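Local coordinates for protein arginyl-tRNA synthetase, putative (Plasmodium falciparum, PDB 5JLD) that probably joins L-arginine to its cognate tRNA at the expense of ATP, as a class I aminoacyl-tRNA synthetase of the malaria parasite, at residues Tyr131-Ile143 with Phe165-Gly179. Residues are numbered along the deposited sequence; the frame is centred on the assembly and turned at random.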
# COMPACT_ATOMS: atom_id res chain seq x y z
N TYR A 131 -5.76 15.33 2.60
CA TYR A 131 -5.66 13.97 3.14
C TYR A 131 -5.91 14.00 4.65
O TYR A 131 -5.33 13.21 5.38
CB TYR A 131 -4.29 13.35 2.85
CG TYR A 131 -4.11 12.93 1.40
CD1 TYR A 131 -4.64 11.74 0.93
CD2 TYR A 131 -3.40 13.74 0.50
CE1 TYR A 131 -4.47 11.35 -0.38
CE2 TYR A 131 -3.24 13.36 -0.84
CZ TYR A 131 -3.76 12.15 -1.26
OH TYR A 131 -3.63 11.75 -2.58
N GLY A 132 -6.78 14.90 5.09
CA GLY A 132 -7.11 15.04 6.50
C GLY A 132 -7.49 13.71 7.11
O GLY A 132 -6.90 13.26 8.08
N ASN A 133 -8.49 13.06 6.52
CA ASN A 133 -8.92 11.77 7.04
C ASN A 133 -8.91 10.74 5.93
O ASN A 133 -9.60 10.91 4.92
CB ASN A 133 -10.33 11.84 7.65
CG ASN A 133 -10.44 12.84 8.78
OD1 ASN A 133 -9.76 12.73 9.80
ND2 ASN A 133 -11.37 13.78 8.63
N VAL A 134 -8.16 9.67 6.12
CA VAL A 134 -8.11 8.60 5.13
C VAL A 134 -8.69 7.32 5.71
O VAL A 134 -8.38 6.96 6.85
CB VAL A 134 -6.64 8.34 4.67
CG1 VAL A 134 -6.57 7.09 3.79
CG2 VAL A 134 -6.06 9.56 3.93
N LEU A 135 -9.51 6.64 4.93
CA LEU A 135 -10.04 5.35 5.35
C LEU A 135 -9.63 4.28 4.35
O LEU A 135 -9.82 4.45 3.16
CB LEU A 135 -11.57 5.40 5.48
CG LEU A 135 -12.24 4.13 6.01
CD1 LEU A 135 -13.51 4.48 6.82
CD2 LEU A 135 -12.59 3.16 4.88
N VAL A 136 -9.12 3.16 4.86
CA VAL A 136 -8.76 2.02 4.03
C VAL A 136 -9.65 0.82 4.39
O VAL A 136 -9.68 0.35 5.53
CB VAL A 136 -7.26 1.65 4.17
CG1 VAL A 136 -6.88 0.49 3.24
CG2 VAL A 136 -6.37 2.88 3.90
N ASP A 137 -10.39 0.35 3.39
CA ASP A 137 -11.33 -0.76 3.52
C ASP A 137 -10.66 -2.01 2.97
O ASP A 137 -10.46 -2.11 1.77
CB ASP A 137 -12.62 -0.43 2.77
CG ASP A 137 -13.70 -1.48 2.92
OD1 ASP A 137 -13.42 -2.70 2.96
OD2 ASP A 137 -14.88 -1.07 2.99
N PHE A 138 -10.32 -2.96 3.84
CA PHE A 138 -9.59 -4.14 3.40
C PHE A 138 -9.85 -5.37 4.24
O PHE A 138 -10.51 -5.31 5.29
CB PHE A 138 -8.07 -3.84 3.32
CG PHE A 138 -7.40 -3.52 4.65
CD1 PHE A 138 -7.77 -2.41 5.40
CD2 PHE A 138 -6.34 -4.31 5.11
CE1 PHE A 138 -7.12 -2.11 6.61
CE2 PHE A 138 -5.68 -4.02 6.31
CZ PHE A 138 -6.08 -2.92 7.07
N SER A 139 -9.32 -6.49 3.73
CA SER A 139 -9.45 -7.85 4.25
C SER A 139 -10.83 -8.44 3.94
O SER A 139 -10.96 -9.31 3.10
CB SER A 139 -9.18 -7.91 5.76
OG SER A 139 -8.95 -9.23 6.15
N SER A 140 -11.86 -7.97 4.64
CA SER A 140 -13.25 -8.36 4.34
C SER A 140 -13.60 -9.87 4.47
O SER A 140 -14.20 -10.45 3.56
CB SER A 140 -13.61 -7.90 2.93
OG SER A 140 -13.28 -6.54 2.76
N PRO A 141 -13.27 -10.51 5.60
CA PRO A 141 -13.73 -11.89 5.65
C PRO A 141 -15.25 -11.97 5.87
O PRO A 141 -15.89 -10.95 6.18
CB PRO A 141 -12.99 -12.46 6.86
CG PRO A 141 -12.83 -11.29 7.76
CD PRO A 141 -12.59 -10.10 6.84
N ASN A 142 -15.79 -13.17 5.71
CA ASN A 142 -17.20 -13.45 5.99
C ASN A 142 -17.34 -14.38 7.18
O ASN A 142 -16.68 -15.43 7.22
CB ASN A 142 -17.89 -14.08 4.78
CG ASN A 142 -17.92 -13.15 3.58
OD1 ASN A 142 -18.24 -11.97 3.71
ND2 ASN A 142 -17.59 -13.68 2.41
N ILE A 143 -18.20 -14.01 8.13
CA ILE A 143 -18.52 -14.85 9.28
C ILE A 143 -18.97 -16.23 8.81
O ILE A 143 -19.67 -16.36 7.81
CB ILE A 143 -19.64 -14.21 10.16
CG1 ILE A 143 -19.26 -12.79 10.59
CG2 ILE A 143 -19.99 -15.11 11.37
CD1 ILE A 143 -18.02 -12.67 11.51
N PHE A 165 0.30 5.64 5.04
CA PHE A 165 -0.33 6.88 5.54
C PHE A 165 0.05 7.23 6.98
O PHE A 165 0.21 8.42 7.32
CB PHE A 165 -1.85 6.79 5.39
CG PHE A 165 -2.31 7.00 3.98
CD1 PHE A 165 -2.29 8.27 3.42
CD2 PHE A 165 -2.72 5.94 3.22
CE1 PHE A 165 -2.70 8.46 2.13
CE2 PHE A 165 -3.13 6.13 1.92
CZ PHE A 165 -3.13 7.39 1.38
N GLU A 166 0.23 6.22 7.83
CA GLU A 166 0.66 6.44 9.21
C GLU A 166 2.11 6.99 9.25
O GLU A 166 2.46 7.83 10.09
CB GLU A 166 0.50 5.14 10.02
CG GLU A 166 -1.00 4.78 10.25
CD GLU A 166 -1.30 3.30 10.56
OE1 GLU A 166 -0.37 2.47 10.60
OE2 GLU A 166 -2.49 2.98 10.78
N PHE A 167 2.94 6.54 8.31
CA PHE A 167 4.28 7.10 8.18
C PHE A 167 4.19 8.59 7.84
O PHE A 167 4.88 9.42 8.44
CB PHE A 167 5.07 6.37 7.12
CG PHE A 167 6.34 7.07 6.72
CD1 PHE A 167 7.40 7.16 7.60
CD2 PHE A 167 6.47 7.62 5.45
CE1 PHE A 167 8.58 7.81 7.24
CE2 PHE A 167 7.64 8.26 5.08
CZ PHE A 167 8.69 8.36 5.98
N LEU A 168 3.31 8.92 6.90
CA LEU A 168 3.01 10.31 6.54
C LEU A 168 2.16 11.06 7.59
O LEU A 168 1.66 12.15 7.33
CB LEU A 168 2.31 10.34 5.16
CG LEU A 168 3.21 9.80 4.04
CD1 LEU A 168 2.50 9.66 2.69
CD2 LEU A 168 4.43 10.71 3.90
N LYS A 169 1.99 10.45 8.77
CA LYS A 169 1.28 11.08 9.90
C LYS A 169 -0.16 11.46 9.54
O LYS A 169 -0.69 12.46 10.01
CB LYS A 169 2.04 12.32 10.39
CG LYS A 169 3.49 12.04 10.76
CD LYS A 169 4.13 13.19 11.52
CE LYS A 169 5.62 12.96 11.73
NZ LYS A 169 5.88 11.79 12.62
N ILE A 170 -0.78 10.65 8.70
CA ILE A 170 -2.16 10.88 8.32
C ILE A 170 -3.09 10.15 9.29
O ILE A 170 -2.80 9.04 9.73
CB ILE A 170 -2.42 10.42 6.88
CG1 ILE A 170 -1.48 11.17 5.92
CG2 ILE A 170 -3.85 10.63 6.49
CD1 ILE A 170 -1.67 12.69 5.99
N ASN A 171 -4.19 10.81 9.66
CA ASN A 171 -5.26 10.16 10.43
C ASN A 171 -5.88 9.04 9.58
O ASN A 171 -6.59 9.29 8.60
CB ASN A 171 -6.32 11.19 10.86
CG ASN A 171 -7.41 10.57 11.75
OD1 ASN A 171 -7.12 9.75 12.64
ND2 ASN A 171 -8.67 10.95 11.51
N THR A 172 -5.60 7.80 9.94
CA THR A 172 -5.91 6.69 9.04
C THR A 172 -6.87 5.69 9.68
O THR A 172 -6.58 5.18 10.77
CB THR A 172 -4.61 5.98 8.63
OG1 THR A 172 -3.69 6.96 8.16
CG2 THR A 172 -4.88 4.98 7.52
N HIS A 173 -8.01 5.45 9.04
CA HIS A 173 -8.99 4.50 9.58
C HIS A 173 -8.77 3.13 8.96
O HIS A 173 -8.96 2.95 7.75
CB HIS A 173 -10.44 4.94 9.31
CG HIS A 173 -10.82 6.26 9.90
ND1 HIS A 173 -11.35 6.40 11.17
CD2 HIS A 173 -10.77 7.51 9.38
CE1 HIS A 173 -11.60 7.67 11.41
NE2 HIS A 173 -11.26 8.37 10.34
N ARG A 174 -8.36 2.16 9.78
CA ARG A 174 -8.24 0.77 9.35
C ARG A 174 -9.59 0.04 9.54
O ARG A 174 -9.99 -0.28 10.67
CB ARG A 174 -7.15 0.08 10.15
CG ARG A 174 -5.80 0.77 10.03
CD ARG A 174 -4.88 0.34 11.15
NE ARG A 174 -3.49 0.52 10.74
CZ ARG A 174 -2.74 -0.45 10.24
NH1 ARG A 174 -3.28 -1.66 10.09
NH2 ARG A 174 -1.48 -0.22 9.87
N VAL A 175 -10.27 -0.25 8.43
CA VAL A 175 -11.63 -0.76 8.52
C VAL A 175 -11.83 -2.11 7.84
O VAL A 175 -11.56 -2.29 6.67
CB VAL A 175 -12.63 0.25 7.94
CG1 VAL A 175 -14.04 -0.34 7.92
CG2 VAL A 175 -12.61 1.53 8.77
N ASN A 176 -12.33 -3.06 8.61
CA ASN A 176 -12.63 -4.39 8.12
C ASN A 176 -14.14 -4.57 7.96
O ASN A 176 -14.82 -4.78 8.96
CB ASN A 176 -12.05 -5.43 9.09
CG ASN A 176 -12.02 -6.82 8.50
OD1 ASN A 176 -12.51 -7.06 7.40
ND2 ASN A 176 -11.42 -7.75 9.23
N HIS A 177 -14.64 -4.48 6.72
CA HIS A 177 -16.05 -4.62 6.36
C HIS A 177 -16.44 -6.10 6.32
O HIS A 177 -16.60 -6.68 5.25
CB HIS A 177 -16.32 -3.94 5.00
CG HIS A 177 -17.77 -3.84 4.61
ND1 HIS A 177 -18.54 -2.73 4.90
CD2 HIS A 177 -18.56 -4.67 3.88
CE1 HIS A 177 -19.76 -2.91 4.41
NE2 HIS A 177 -19.79 -4.07 3.78
N VAL A 178 -16.55 -6.71 7.49
CA VAL A 178 -16.79 -8.15 7.60
C VAL A 178 -18.22 -8.51 7.18
O VAL A 178 -19.15 -7.74 7.43
CB VAL A 178 -16.49 -8.65 9.03
CG1 VAL A 178 -17.22 -7.81 10.07
CG2 VAL A 178 -16.83 -10.13 9.19
N GLY A 179 -18.38 -9.65 6.51
CA GLY A 179 -19.70 -10.13 6.14
C GLY A 179 -20.42 -10.79 7.31
O GLY A 179 -20.39 -12.01 7.48
O HOH W 1 -12.97 -4.78 4.55
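Val134 lays its CG1 methyl squarely over the face of the Phe165 ring, a CH-pi contact 4.0 Å from the centroid. With CG1 anti to the backbone N (chi1 172°), CG2 is left to meet Ile170 CG2 at 3.5 Å, so one valine packs on helix 149-167 and the chain leaving it. On the other face of the sheet Leu135 rests CD1 on Val175 CG2 at 3.6 Å, while its CG sits beside His173 CB. Near the start of the strands, on the same face, Asn171 ND2 donates to Asn133 OD1 at 2.7 Å; their side chains run side by side, amide planes 77° apart. Five backbone hydrogen bonds join Val134, Val136 and Phe138 to Asn171, His173 and Val175 in parallel register. Regular pairing breaks off after Phe138 and resumes, shifted by one residue, where Gly179 bonds to Pro141 O and Ile143 N. In between, Asn176 OD1, 3.0 Å from Ser140 N, accepts a bent bond while Tyr263 holds its ND2. One water bonds Asp137 OD1, Phe138 O, Ser140 OG and His177 N; Asp137 OD2 is salt-bridged to Arg335. Strand 133-137, helix 149-167 and strand 171-176 thus form a beta-alpha-beta crossover of the class I synthetase Rossmann-like catalytic domain.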